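Local coordinates for protein uronate dehydrogenase (Agrobacterium tumefaciens, PDB 3RFX) that probably catalyses the NAD-dependent oxidation of uronic acids to aldaric acid lactones, using a Rossmann-fold domain to hold the dinucleotide, at residues G10-L15 against L32-P37. The protein carries 1 engineered substitution. Numbering follows the deposited sequence.
With NAD (nicotinamide-adenine-dinucleotide), chain D.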
# COMPACT_ATOMS: atom_id res chain seq x y z
N GLY A 10 -35.40 -17.52 3.01
CA GLY A 10 -34.83 -18.80 2.60
C GLY A 10 -34.90 -19.86 3.69
O GLY A 10 -34.05 -20.77 3.77
N ALA A 11 -35.94 -19.77 4.52
CA ALA A 11 -36.01 -20.59 5.73
C ALA A 11 -36.29 -22.08 5.49
O ALA A 11 -36.21 -22.87 6.43
CB ALA A 11 -37.05 -20.02 6.70
N ALA A 12 -36.62 -22.45 4.26
CA ALA A 12 -36.85 -23.87 3.95
C ALA A 12 -35.57 -24.51 3.43
O ALA A 12 -35.51 -25.73 3.26
CB ALA A 12 -37.96 -24.02 2.93
N GLY A 13 -34.57 -23.69 3.16
CA GLY A 13 -33.31 -24.17 2.60
C GLY A 13 -32.45 -24.79 3.68
O GLY A 13 -32.84 -24.83 4.85
N GLN A 14 -31.27 -25.26 3.31
CA GLN A 14 -30.42 -25.95 4.27
C GLN A 14 -29.95 -25.04 5.42
O GLN A 14 -30.05 -25.42 6.58
CB GLN A 14 -29.23 -26.62 3.57
CG GLN A 14 -28.65 -27.78 4.36
CD GLN A 14 -27.68 -28.62 3.54
OE1 GLN A 14 -27.78 -28.70 2.32
NE2 GLN A 14 -26.73 -29.26 4.23
N LEU A 15 -29.43 -23.86 5.09
CA LEU A 15 -29.00 -22.93 6.13
C LEU A 15 -30.20 -22.36 6.90
O LEU A 15 -30.13 -22.16 8.12
CB LEU A 15 -28.19 -21.78 5.53
CG LEU A 15 -26.70 -21.74 5.87
CD1 LEU A 15 -26.04 -23.09 5.60
CD2 LEU A 15 -26.02 -20.63 5.07
N LEU A 32 -40.45 -16.77 9.58
CA LEU A 32 -39.76 -17.56 8.56
C LEU A 32 -40.44 -17.39 7.22
O LEU A 32 -41.68 -17.43 7.13
CB LEU A 32 -39.75 -19.05 8.94
CG LEU A 32 -39.01 -19.53 10.20
CD1 LEU A 32 -37.70 -18.76 10.40
CD2 LEU A 32 -39.89 -19.43 11.43
N ALA A 33 -39.65 -17.21 6.17
CA ALA A 33 -40.22 -17.06 4.83
C ALA A 33 -39.45 -17.88 3.81
O ALA A 33 -38.25 -18.12 3.96
CB ALA A 33 -40.24 -15.58 4.42
N ASP A 34 -40.15 -18.32 2.77
CA ASP A 34 -39.54 -19.01 1.65
C ASP A 34 -40.55 -19.10 0.52
O ASP A 34 -41.75 -18.97 0.74
CB ASP A 34 -39.06 -20.41 2.06
CG ASP A 34 -37.94 -20.94 1.16
OD1 ASP A 34 -36.82 -21.09 1.67
OD2 ASP A 34 -38.17 -21.19 -0.04
N LEU A 35 -40.05 -19.30 -0.70
CA LEU A 35 -40.91 -19.56 -1.84
C LEU A 35 -41.52 -20.96 -1.68
O LEU A 35 -42.66 -21.21 -2.08
CB LEU A 35 -40.10 -19.49 -3.14
CG LEU A 35 -40.83 -19.80 -4.45
CD1 LEU A 35 -41.90 -18.77 -4.75
CD2 LEU A 35 -39.85 -19.89 -5.61
N SER A 36 -40.75 -21.85 -1.07
CA SER A 36 -41.17 -23.24 -0.84
C SER A 36 -42.00 -23.37 0.43
O SER A 36 -41.88 -22.56 1.35
CB SER A 36 -39.94 -24.15 -0.73
OG SER A 36 -39.18 -24.11 -1.91
N PRO A 37 -42.84 -24.42 0.50
CA PRO A 37 -43.62 -24.70 1.70
C PRO A 37 -42.73 -24.85 2.92
O PRO A 37 -41.66 -25.45 2.85
CB PRO A 37 -44.28 -26.05 1.38
CG PRO A 37 -44.37 -26.07 -0.12
CD PRO A 37 -43.15 -25.35 -0.61
PA NAD D . -30.50 -23.13 -0.44
O1A NAD D . -30.40 -23.14 -2.16
O2A NAD D . -30.19 -24.58 0.38
O5B NAD D . -31.62 -22.04 0.30
C5B NAD D . -32.18 -21.10 -0.55
C4B NAD D . -33.67 -20.81 -0.31
O4B NAD D . -34.12 -19.63 -0.95
C3B NAD D . -34.54 -21.92 -0.69
O3B NAD D . -35.13 -22.67 0.31
C2B NAD D . -35.30 -21.44 -1.86
O2B NAD D . -36.58 -22.02 -2.10
C1B NAD D . -35.30 -19.96 -1.65
N9A NAD D . -35.53 -19.17 -2.82
C8A NAD D . -34.92 -19.31 -4.09
N7A NAD D . -35.52 -18.40 -4.93
C5A NAD D . -36.52 -17.72 -4.20
C6A NAD D . -37.42 -16.71 -4.57
N6A NAD D . -37.44 -16.22 -5.90
N1A NAD D . -38.31 -16.22 -3.62
C2A NAD D . -38.31 -16.70 -2.33
N3A NAD D . -37.39 -17.73 -1.95
C4A NAD D . -36.52 -18.21 -2.90
O3 NAD D . -29.25 -22.25 -0.15
PN NAD D . -28.32 -22.36 1.14
O1N NAD D . -29.14 -22.71 2.37
O2N NAD D . -27.24 -23.42 0.94
O5D NAD D . -27.64 -20.95 1.35
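The backbone amide of Ala12 reaches one carboxylate oxygen of Asp34: Ala12 N donates to Asp34 OD1 at 2.9 Å, arriving 39° out of the carboxylate plane. NAD O3B donates to the same OD1 over 2.7 Å, while Asp34 OD2 takes the neighbouring ribose hydroxyl O2B at 2.7 Å. A fourth bond, from Ser36 N to Asp34 OD2 at 2.9 Å, closes an Asx turn and helps fix the carboxylate's rotation; CG stands anti to the backbone N (chi1 -156°), carrying the group to the ribose. Such a bidentate grip by an acidic residue ending the second strand is the classic NAD-binding signature of Rossmann folds.

The contact is also close at Ala11, whose N bonds Ala33 O almost straight (172°) and whose CB lies 3.6 Å from Leu32 CB. The Ser36-Pro37 side is looser: Ala12 CB comes only to 4.0 Å of Pro37 O and 4.2 Å of Ser36 CB, Pro37 is exposed, and the bond from Ser36 OG to NAD O2B is weak.

The type I turn from Gly10 to Gly13 joins strand 5-9 to helix 14-22, whose first backbone amides, Gln14 N and Leu15 N, hold the diphosphate; strand 30-34 completes this beta-alpha-beta unit, between strands 5-9 and 45-49.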